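Local coordinates for protein MgGH51 (Meripilus giganteus, PDB 6ZPV) that probably hydrolyses terminal alpha-L-arabinofuranosyl groups from arabinose-containing substrates, as a fungal glycosidase of family GH51, at residues Tyr34-Gln39 against Ser196-Thr201; Asn40-Gln45 against Asn76-Ser81; Leu54-Pro59 against Thr97-Trp102. All blocks are in the same frame, centred on the assembly; numbering follows the deposited sequence.

Interaction 1 of 3, residues Tyr34-Gln39 against Ser196-Thr201; sequences YAELLQ and SLFPPT
Segment 34-39 lays the peptide linking A35 to E36 over one face of the F198 ring, displaced toward the rim, and brings Y34 CE1 to the edge, near its plane; T201 CG2 and S196 OG, from F198's own segment, are further edge neighbours. Y34 and F198 form an offset edge-to-face pair with planes at 77°, F198 CZ 3.7 Å from Y34 CE1. The small A35 suits this spot, since its CB fits between the F198 ring and P199.

The polar centre is the E36 carboxylate, set nearly perpendicular to the F198 ring. A chi1 of 170°, followed by a bend at chi2, folds the chain back onto strand 189-198. There E36 OE1 takes the S196 OG hydrogen on its syn lone pair at 2.7 Å and forms a salt bridge with R41. E36 OE2 accepts twice, from L197 N at 2.9 Å in an almost straight bond and, through its anti lone pair, from L38 N. With an alanine here, the N-H groups of L197 and L38 would probably lose their shared acceptor, and S196 OG and R41 their carboxylate mate.

Next along the chain, L37 N donates to L197 O at 2.9 Å, nearly in line with the carbonyl. Branched leucines fill the apolar side: L37 CD1 lies 3.8 Å from P199 CD, and the side chains of L38 and L197 cross at about a right angle, L38 CG 3.7 Å from L197 CB.

The two segments join the ends of the beta sandwich inserted after the first barrel strand, consistent with the (beta/alpha)8 fold of GH51 enzymes.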
loop_
_atom_site.group_PDB
_atom_site.type_symbol
_atom_site.label_atom_id
_atom_site.label_comp_id
_atom_site.label_asym_id
_atom_site.label_seq_id
_atom_site.Cartn_x
_atom_site.Cartn_y
_atom_site.Cartn_z
ATOM N N TYR A 34 0.567 6.052 5.462
ATOM C CA TYR A 34 1.450 7.016 6.139
ATOM C C TYR A 34 0.628 7.849 7.115
ATOM O O TYR A 34 -0.386 8.403 6.724
ATOM C CB TYR A 34 2.164 7.857 5.081
ATOM C CG TYR A 34 3.171 8.857 5.598
ATOM C CD1 TYR A 34 4.135 8.510 6.538
ATOM C CD2 TYR A 34 3.181 10.142 5.091
ATOM C CE1 TYR A 34 5.068 9.443 6.959
ATOM C CE2 TYR A 34 4.134 11.065 5.521
ATOM C CZ TYR A 34 5.069 10.734 6.473
ATOM O OH TYR A 34 6.000 11.691 6.855
ATOM N N ALA A 35 1.061 7.954 8.378
ATOM C CA ALA A 35 0.130 8.473 9.427
ATOM C C ALA A 35 -0.058 9.987 9.435
ATOM O O ALA A 35 -0.927 10.457 10.174
ATOM C CB ALA A 35 0.616 8.012 10.787
ATOM N N GLU A 36 0.727 10.750 8.677
ATOM C CA GLU A 36 0.583 12.205 8.656
ATOM C C GLU A 36 -0.858 12.603 8.422
ATOM O O GLU A 36 -1.535 12.095 7.471
ATOM C CB GLU A 36 1.466 12.774 7.540
ATOM C CG GLU A 36 1.235 14.235 7.235
ATOM C CD GLU A 36 1.643 15.175 8.382
ATOM O OE1 GLU A 36 2.866 15.145 8.724
ATOM O OE2 GLU A 36 0.779 15.872 8.931
ATOM N N LEU A 37 -1.364 13.578 9.155
ATOM C CA LEU A 37 -2.768 14.001 9.085
ATOM C C LEU A 37 -2.991 15.262 8.274
ATOM O O LEU A 37 -4.167 15.521 7.904
ATOM C CB LEU A 37 -3.268 14.236 10.535
ATOM C CG LEU A 37 -3.286 12.982 11.372
ATOM C CD1 LEU A 37 -3.549 13.278 12.836
ATOM C CD2 LEU A 37 -4.287 11.977 10.834
ATOM N N LEU A 38 -1.972 16.064 8.032
ATOM C CA LEU A 38 -2.129 17.307 7.299
ATOM C C LEU A 38 -1.905 17.079 5.802
ATOM O O LEU A 38 -0.883 16.496 5.430
ATOM C CB LEU A 38 -1.193 18.405 7.790
ATOM C CG LEU A 38 -1.191 18.632 9.294
ATOM C CD1 LEU A 38 -0.278 19.772 9.657
ATOM C CD2 LEU A 38 -2.581 18.884 9.836
ATOM N N GLN A 39 -2.809 17.530 4.971
ATOM C CA GLN A 39 -2.697 17.424 3.510
ATOM C C GLN A 39 -1.920 18.653 3.011
ATOM O O GLN A 39 -2.094 19.746 3.512
ATOM C CB GLN A 39 -4.056 17.248 2.867
ATOM C CG GLN A 39 -4.012 17.161 1.375
ATOM C CD GLN A 39 -5.316 16.800 0.709
ATOM O OE1 GLN A 39 -6.453 16.884 1.331
ATOM N NE2 GLN A 39 -5.249 16.481 -0.532
ATOM N N SER A 196 3.387 19.584 10.312
ATOM C CA SER A 196 3.122 18.154 10.479
ATOM C C SER A 196 2.195 17.907 11.673
ATOM O O SER A 196 2.344 18.575 12.712
ATOM C CB SER A 196 4.427 17.391 10.682
ATOM O OG SER A 196 4.221 15.987 10.861
ATOM N N LEU A 197 1.299 16.940 11.553
ATOM C CA LEU A 197 0.512 16.464 12.666
ATOM C C LEU A 197 0.408 14.950 12.592
ATOM O O LEU A 197 -0.123 14.426 11.601
ATOM C CB LEU A 197 -0.895 17.089 12.684
ATOM C CG LEU A 197 -1.757 16.695 13.879
ATOM C CD1 LEU A 197 -1.286 17.319 15.165
ATOM C CD2 LEU A 197 -3.221 17.028 13.655
ATOM N N PHE A 198 0.911 14.276 13.612
ATOM C CA PHE A 198 0.848 12.807 13.683
ATOM C C PHE A 198 0.014 12.329 14.841
ATOM O O PHE A 198 0.127 12.880 15.954
ATOM C CB PHE A 198 2.244 12.167 13.825
ATOM C CG PHE A 198 2.924 11.832 12.527
ATOM C CD1 PHE A 198 3.309 12.824 11.641
ATOM C CD2 PHE A 198 3.173 10.542 12.154
ATOM C CE1 PHE A 198 3.914 12.508 10.438
ATOM C CE2 PHE A 198 3.771 10.205 10.964
ATOM C CZ PHE A 198 4.155 11.233 10.117
ATOM N N PRO A 199 -0.786 11.277 14.650
ATOM C CA PRO A 199 -1.366 10.522 15.752
ATOM C C PRO A 199 -0.343 9.541 16.290
ATOM O O PRO A 199 0.752 9.418 15.724
ATOM C CB PRO A 199 -2.501 9.766 15.023
ATOM C CG PRO A 199 -1.829 9.362 13.704
ATOM C CD PRO A 199 -0.918 10.536 13.369
ATOM N N PRO A 200 -0.664 8.738 17.323
ATOM C CA PRO A 200 0.171 7.606 17.648
ATOM C C PRO A 200 0.363 6.738 16.406
ATOM O O PRO A 200 -0.598 6.544 15.646
ATOM C CB PRO A 200 -0.641 6.875 18.792
ATOM C CG PRO A 200 -1.486 7.977 19.378
ATOM C CD PRO A 200 -1.874 8.836 18.190
ATOM N N THR A 201 1.513 6.109 16.246
ATOM C CA THR A 201 1.808 5.318 15.055
ATOM C C THR A 201 1.911 3.827 15.353
ATOM O O THR A 201 2.170 3.423 16.495
ATOM C CB THR A 201 3.078 5.846 14.401
ATOM O OG1 THR A 201 4.128 5.772 15.351
ATOM C CG2 THR A 201 2.915 7.220 13.804
#

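Interaction 2 of 3, residues Asn40-Gln45 against Asn76-Ser81; sequences NRAFQQ and NALPNS
N80 turns its CG anti to its own carbonyl carbon (chi1 -65°), and this carries ND2 round to the backbone of the loop, where it donates to F43 O at 2.9 Å. The acceptor lies close to the amide plane of N80, and the N-H...O angle is 164°. Because F43 and N80 both point their CB atoms toward the opposite segment, these two carbons meet at 3.6 Å. A second bond from ND2, to V46 O, ties the amide to another loop carbonyl and should fix its rotation. Asparagine suits the place because a short side chain with an N-H pair can serve two carbonyls at once.

Elsewhere the backbones are joined through water. A42 O accepts a hydrogen from each of two waters: one, 3.1 Å from A42 O, in turn accepts from N80 N, while the other, 2.8 Å from A42 O, also donates to N80 O. Both backbone polar atoms of N80 are thereby engaged.

On the apolar flank, L78 CD2 rests 3.6 Å from the aliphatic CG of Q44 and 4.0 Å from A42 CB. The amide of Q44 belongs elsewhere, donating to T266 O, and the F43 ring packs on W57, F195 and V67 of the sandwich.

The loop thus meets the start of strand 80-85 without direct backbone pairing across the two segments. The carbonyls of buried residues A42 and F43 are met by a neutral amide and by waters, a chemistry that satisfies an irregular backbone while bringing no charge into the contact.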
loop_
_atom_site.group_PDB
_atom_site.type_symbol
_atom_site.label_atom_id
_atom_site.label_comp_id
_atom_site.label_asym_id
_atom_site.label_seq_id
_atom_site.Cartn_x
_atom_site.Cartn_y
_atom_site.Cartn_z
ATOM N N ASN A 40 -1.069 18.461 2.014
ATOM C CA ASN A 40 -0.299 19.581 1.456
ATOM C C ASN A 40 0.508 20.263 2.587
ATOM O O ASN A 40 0.521 21.512 2.714
ATOM C CB ASN A 40 -1.214 20.554 0.689
ATOM C CG ASN A 40 -0.491 21.668 -0.037
ATOM O OD1 ASN A 40 0.695 21.513 -0.420
ATOM N ND2 ASN A 40 -1.216 22.768 -0.306
ATOM N N ARG A 41 1.164 19.449 3.399
ATOM C CA ARG A 41 1.763 19.907 4.657
ATOM C C ARG A 41 2.925 20.872 4.485
ATOM O O ARG A 41 3.233 21.641 5.393
ATOM C CB ARG A 41 2.197 18.728 5.502
ATOM C CG ARG A 41 3.420 17.966 4.995
ATOM C CD ARG A 41 3.775 16.785 5.884
ATOM N NE ARG A 41 4.900 16.064 5.383
ATOM C CZ ARG A 41 5.333 14.901 5.840
ATOM N NH1 ARG A 41 4.775 14.343 6.909
ATOM N NH2 ARG A 41 6.351 14.270 5.262
ATOM N N ALA A 42 3.607 20.779 3.343
ATOM C CA ALA A 42 4.837 21.563 3.124
ATOM C C ALA A 42 4.838 22.196 1.744
ATOM O O ALA A 42 5.891 22.641 1.267
ATOM C CB ALA A 42 6.053 20.691 3.336
ATOM N N PHE A 43 3.671 22.329 1.115
ATOM C CA PHE A 43 3.522 23.069 -0.145
ATOM C C PHE A 43 4.463 22.471 -1.199
ATOM O O PHE A 43 4.974 23.189 -2.074
ATOM C CB PHE A 43 3.749 24.570 0.070
ATOM C CG PHE A 43 2.910 25.065 1.238
ATOM C CD1 PHE A 43 1.553 25.230 1.141
ATOM C CD2 PHE A 43 3.485 25.209 2.487
ATOM C CE1 PHE A 43 0.784 25.513 2.264
ATOM C CE2 PHE A 43 2.725 25.482 3.595
ATOM C CZ PHE A 43 1.395 25.624 3.492
ATOM N N GLN A 44 4.649 21.154 -1.177
ATOM C CA GLN A 44 5.588 20.575 -2.129
ATOM C C GLN A 44 4.963 20.503 -3.527
ATOM O O GLN A 44 3.803 20.113 -3.717
ATOM C CB GLN A 44 5.919 19.132 -1.723
ATOM C CG GLN A 44 6.861 19.083 -0.522
ATOM C CD GLN A 44 6.810 17.721 0.177
ATOM O OE1 GLN A 44 5.766 17.366 0.765
ATOM N NE2 GLN A 44 7.890 16.922 0.106
ATOM N N GLN A 45 5.778 20.904 -4.501
ATOM C CA GLN A 45 5.441 20.719 -5.935
ATOM C C GLN A 45 4.168 21.436 -6.330
ATOM O O GLN A 45 3.456 20.951 -7.231
ATOM C CB GLN A 45 5.398 19.226 -6.307
ATOM C CG GLN A 45 6.682 18.464 -5.982
ATOM C CD GLN A 45 7.915 18.920 -6.705
ATOM O OE1 GLN A 45 7.850 19.648 -7.708
ATOM N NE2 GLN A 45 9.054 18.500 -6.222
ATOM N N ASN A 76 16.230 24.205 0.787
ATOM C CA ASN A 76 16.051 24.308 -0.660
ATOM C C ASN A 76 15.185 23.152 -1.173
ATOM O O ASN A 76 14.647 23.283 -2.292
ATOM C CB ASN A 76 17.351 24.427 -1.397
ATOM C CG ASN A 76 17.905 25.834 -1.412
ATOM O OD1 ASN A 76 18.219 26.365 -2.544
ATOM N ND2 ASN A 76 18.113 26.411 -0.291
ATOM N N ALA A 77 15.010 22.075 -0.428
ATOM C CA ALA A 77 14.093 20.990 -0.827
ATOM C C ALA A 77 12.627 21.423 -0.662
ATOM O O ALA A 77 11.774 20.747 -1.230
ATOM C CB ALA A 77 14.360 19.737 -0.023
ATOM N N LEU A 78 12.375 22.454 0.118
ATOM C CA LEU A 78 11.036 22.964 0.449
ATOM C C LEU A 78 10.998 24.453 0.156
ATOM O O LEU A 78 10.923 25.294 1.084
ATOM C CB LEU A 78 10.676 22.650 1.922
ATOM C CG LEU A 78 10.654 21.145 2.271
ATOM C CD1 LEU A 78 10.414 20.992 3.780
ATOM C CD2 LEU A 78 9.589 20.391 1.469
ATOM N N PRO A 79 10.994 24.818 -1.144
ATOM C CA PRO A 79 11.152 26.238 -1.495
ATOM C C PRO A 79 9.932 27.114 -1.227
ATOM O O PRO A 79 10.064 28.346 -1.274
ATOM C CB PRO A 79 11.435 26.167 -3.005
ATOM C CG PRO A 79 10.751 24.885 -3.450
ATOM C CD PRO A 79 11.044 23.954 -2.312
ATOM N N ASN A 80 8.770 26.502 -0.960
ATOM C CA ASN A 80 7.546 27.268 -0.746
ATOM C C ASN A 80 7.249 27.394 0.728
ATOM O O ASN A 80 7.465 26.497 1.505
ATOM C CB ASN A 80 6.390 26.563 -1.469
ATOM C CG ASN A 80 6.527 26.539 -2.987
ATOM O OD1 ASN A 80 7.144 27.446 -3.573
ATOM N ND2 ASN A 80 5.931 25.498 -3.603
ATOM N N SER A 81 6.679 28.554 1.075
ATOM C CA SER A 81 6.214 28.883 2.416
ATOM C C SER A 81 4.780 29.395 2.389
ATOM O O SER A 81 4.354 29.971 1.367
ATOM C CB SER A 81 7.091 29.944 3.086
ATOM O OG SER A 81 8.401 29.462 3.246
HETATM O O HOH W 1 7.983 23.546 -0.858
HETATM O O HOH W 2 7.074 24.186 3.336
#

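Interaction 3 of 3, residues Leu54-Pro59 against Thr97-Trp102; sequences LAAWHP and TNEGFW
W57 and H58 pair with N98 and T97 as antiparallel strands at one margin of a five-stranded sheet in the beta sandwich, strand 57-60 being outermost. The backbone bonds come first. H58 and T97 make the hydrogen-bonded pair, with T97 N to H58 O at 2.8 Å and H58 N returning to T97 O. W57 and N98 make the adjoining non-hydrogen-bonded pair, supplemented by CA-H...O contacts from W57 CA to T97 O and from N98 CA to A56 O. Beyond the strands, E99 N still donates to A56 O at 2.9 Å. A type II turn from L54 to W57 leads into the pairing, and at its third position A56 carries a positive phi with only a methyl group to accommodate.

The aromatic contact lies on the W57 and N98 face of the sheet. The N98 amide stands at 83° to the indole, with ND2 3.2 Å above the ring plane, over its centre; N98 CB makes a CH-pi contact 4.0 Å from the centroid of the six-membered ring of W57. The polar edges of the pair are used elsewhere: N98 ND2 donates to Q39 O, and W57 NE1 bonds to N40 O. N98 OD1 accepts from G100 N, an Asx turn where the chain leaves the strand.

The polar side-chain pairing, a His-carboxylate hydrogen bond, lies on the opposite face. E99 holds CG between its backbone N and carbonyl carbon (chi1 68°) and runs extended beyond, which carries OE2 to the H58 ring edge. H58 NE2 donates to its anti lone pair at 2.7 Å, ring and carboxylate only 18° from coplanar. With a sulfate ion also close by, the imidazole would probably lean toward its protonated form. Beside it, a water donates to P59 O at 2.8 Å and is hydrogen-bonded to T97 OG1 at the same distance.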
loop_
_atom_site.group_PDB
_atom_site.type_symbol
_atom_site.label_atom_id
_atom_site.label_comp_id
_atom_site.label_asym_id
_atom_site.label_seq_id
_atom_site.Cartn_x
_atom_site.Cartn_y
_atom_site.Cartn_z
ATOM N N LEU A 54 -2.741 26.503 -2.171
ATOM C CA LEU A 54 -3.382 26.597 -0.869
ATOM C C LEU A 54 -4.317 25.406 -0.601
ATOM O O LEU A 54 -5.049 25.406 0.394
ATOM C CB LEU A 54 -4.165 27.914 -0.716
ATOM C CG LEU A 54 -3.289 29.127 -0.503
ATOM C CD1 LEU A 54 -4.089 30.413 -0.784
ATOM C CD2 LEU A 54 -2.771 29.162 0.908
ATOM N N ALA A 55 -4.303 24.378 -1.448
ATOM C CA ALA A 55 -5.189 23.220 -1.257
ATOM C C ALA A 55 -5.086 22.695 0.174
ATOM O O ALA A 55 -3.989 22.487 0.701
ATOM C CB ALA A 55 -4.826 22.104 -2.206
ATOM N N ALA A 56 -6.260 22.449 0.781
ATOM C CA ALA A 56 -6.439 21.938 2.147
ATOM C C ALA A 56 -6.338 23.006 3.240
ATOM O O ALA A 56 -6.675 22.682 4.393
ATOM C CB ALA A 56 -5.605 20.737 2.455
ATOM N N TRP A 57 -5.841 24.216 2.909
ATOM C CA TRP A 57 -5.605 25.289 3.885
ATOM C C TRP A 57 -6.686 26.348 3.784
ATOM O O TRP A 57 -7.075 26.735 2.664
ATOM C CB TRP A 57 -4.227 25.914 3.693
ATOM C CG TRP A 57 -3.098 24.990 3.898
ATOM C CD1 TRP A 57 -2.421 24.236 2.989
ATOM C CD2 TRP A 57 -2.486 24.680 5.145
ATOM N NE1 TRP A 57 -1.434 23.509 3.578
ATOM C CE2 TRP A 57 -1.429 23.754 4.925
ATOM C CE3 TRP A 57 -2.727 25.097 6.471
ATOM C CZ2 TRP A 57 -0.601 23.280 5.955
ATOM C CZ3 TRP A 57 -1.926 24.598 7.494
ATOM C CH2 TRP A 57 -0.892 23.706 7.226
ATOM N N HIS A 58 -7.119 26.916 4.899
ATOM C CA HIS A 58 -8.200 27.894 4.919
ATOM C C HIS A 58 -7.939 28.939 5.976
ATOM O O HIS A 58 -7.455 28.610 7.067
ATOM C CB HIS A 58 -9.531 27.163 5.250
ATOM C CG HIS A 58 -9.829 26.027 4.345
ATOM N ND1 HIS A 58 -10.357 26.204 3.087
ATOM C CD2 HIS A 58 -9.564 24.703 4.505
ATOM C CE1 HIS A 58 -10.429 24.998 2.500
ATOM N NE2 HIS A 58 -9.962 24.068 3.352
ATOM N N PRO A 59 -8.336 30.206 5.760
ATOM C CA PRO A 59 -8.157 31.209 6.812
ATOM C C PRO A 59 -9.121 31.007 7.957
ATOM O O PRO A 59 -10.219 30.503 7.790
ATOM C CB PRO A 59 -8.456 32.513 6.067
ATOM C CG PRO A 59 -9.391 32.103 4.953
ATOM C CD PRO A 59 -8.943 30.729 4.524
ATOM N N THR A 97 -6.539 26.953 9.140
ATOM C CA THR A 97 -6.822 25.534 9.321
ATOM C C THR A 97 -6.261 24.696 8.170
ATOM O O THR A 97 -6.109 25.200 7.058
ATOM C CB THR A 97 -8.315 25.253 9.525
ATOM O OG1 THR A 97 -9.011 25.665 8.351
ATOM C CG2 THR A 97 -8.888 25.907 10.752
ATOM N N ASN A 98 -6.059 23.427 8.497
ATOM C CA ASN A 98 -5.826 22.385 7.488
ATOM C C ASN A 98 -6.941 21.349 7.674
ATOM O O ASN A 98 -7.107 20.832 8.801
ATOM C CB ASN A 98 -4.450 21.715 7.650
ATOM C CG ASN A 98 -4.098 20.780 6.509
ATOM O OD1 ASN A 98 -4.618 19.646 6.468
ATOM N ND2 ASN A 98 -3.227 21.232 5.625
ATOM N N GLU A 99 -7.656 21.028 6.601
ATOM C CA GLU A 99 -8.816 20.136 6.669
ATOM C C GLU A 99 -8.402 18.669 6.676
ATOM O O GLU A 99 -9.303 17.796 6.685
ATOM C CB GLU A 99 -9.751 20.428 5.486
ATOM C CG GLU A 99 -9.174 20.035 4.128
ATOM C CD GLU A 99 -10.067 20.345 2.952
ATOM O OE1 GLU A 99 -10.601 19.383 2.356
ATOM O OE2 GLU A 99 -10.316 21.523 2.641
ATOM N N GLY A 100 -7.118 18.346 6.604
ATOM C CA GLY A 100 -6.681 16.955 6.549
ATOM C C GLY A 100 -6.945 16.371 5.171
ATOM O O GLY A 100 -7.165 17.082 4.171
ATOM N N PHE A 101 -6.890 15.021 5.127
ATOM C CA PHE A 101 -7.294 14.249 3.935
ATOM C C PHE A 101 -8.773 13.943 4.103
ATOM O O PHE A 101 -9.187 12.882 4.622
ATOM C CB PHE A 101 -6.426 12.993 3.831
ATOM C CG PHE A 101 -4.963 13.305 3.573
ATOM C CD1 PHE A 101 -4.500 13.457 2.284
ATOM C CD2 PHE A 101 -4.084 13.418 4.626
ATOM C CE1 PHE A 101 -3.158 13.709 2.043
ATOM C CE2 PHE A 101 -2.741 13.683 4.403
ATOM C CZ PHE A 101 -2.284 13.814 3.105
ATOM N N TRP A 102 -9.593 14.959 3.805
ATOM C CA TRP A 102 -11.063 14.808 3.923
ATOM C C TRP A 102 -11.478 14.477 5.379
ATOM O O TRP A 102 -12.405 13.709 5.626
ATOM C CB TRP A 102 -11.624 13.812 2.883
ATOM C CG TRP A 102 -11.263 14.263 1.516
ATOM C CD1 TRP A 102 -11.908 15.149 0.745
ATOM C CD2 TRP A 102 -10.056 13.931 0.812
ATOM N NE1 TRP A 102 -11.207 15.396 -0.410
ATOM C CE2 TRP A 102 -10.060 14.671 -0.369
ATOM C CE3 TRP A 102 -8.984 13.050 1.039
ATOM C CZ2 TRP A 102 -8.974 14.670 -1.251
ATOM C CZ3 TRP A 102 -7.926 13.026 0.175
ATOM C CH2 TRP A 102 -7.915 13.853 -0.953
HETATM O O HOH W 3 -10.788 27.866 8.639
#

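Overall arrangement
Interactions 1 and 2 take their first segments from the loop after helix 29-33, that of interaction 3 runs from its end into strand 57-60, and neighbouring residues of this loop link the contacts. Between interactions 1 and 2, centres about 17 Å apart, R41 NH1 reaches E36 OE1 at 2.8 Å and also Y34 OH. Interactions 1 and 3, centres about 14 Å apart, are joined by N98 ND2 and Q39 O at 2.8 Å. Interactions 2 and 3 meet where W57 NE1 lies 2.9 Å from N40 O. Interactions 1 and 2 reach one sheet of the sandwich, interaction 3 the other. A bound N-acetylglucosamine, probably of an N-linked glycan rather than substrate, lies about 6 Å from the E99 side chain.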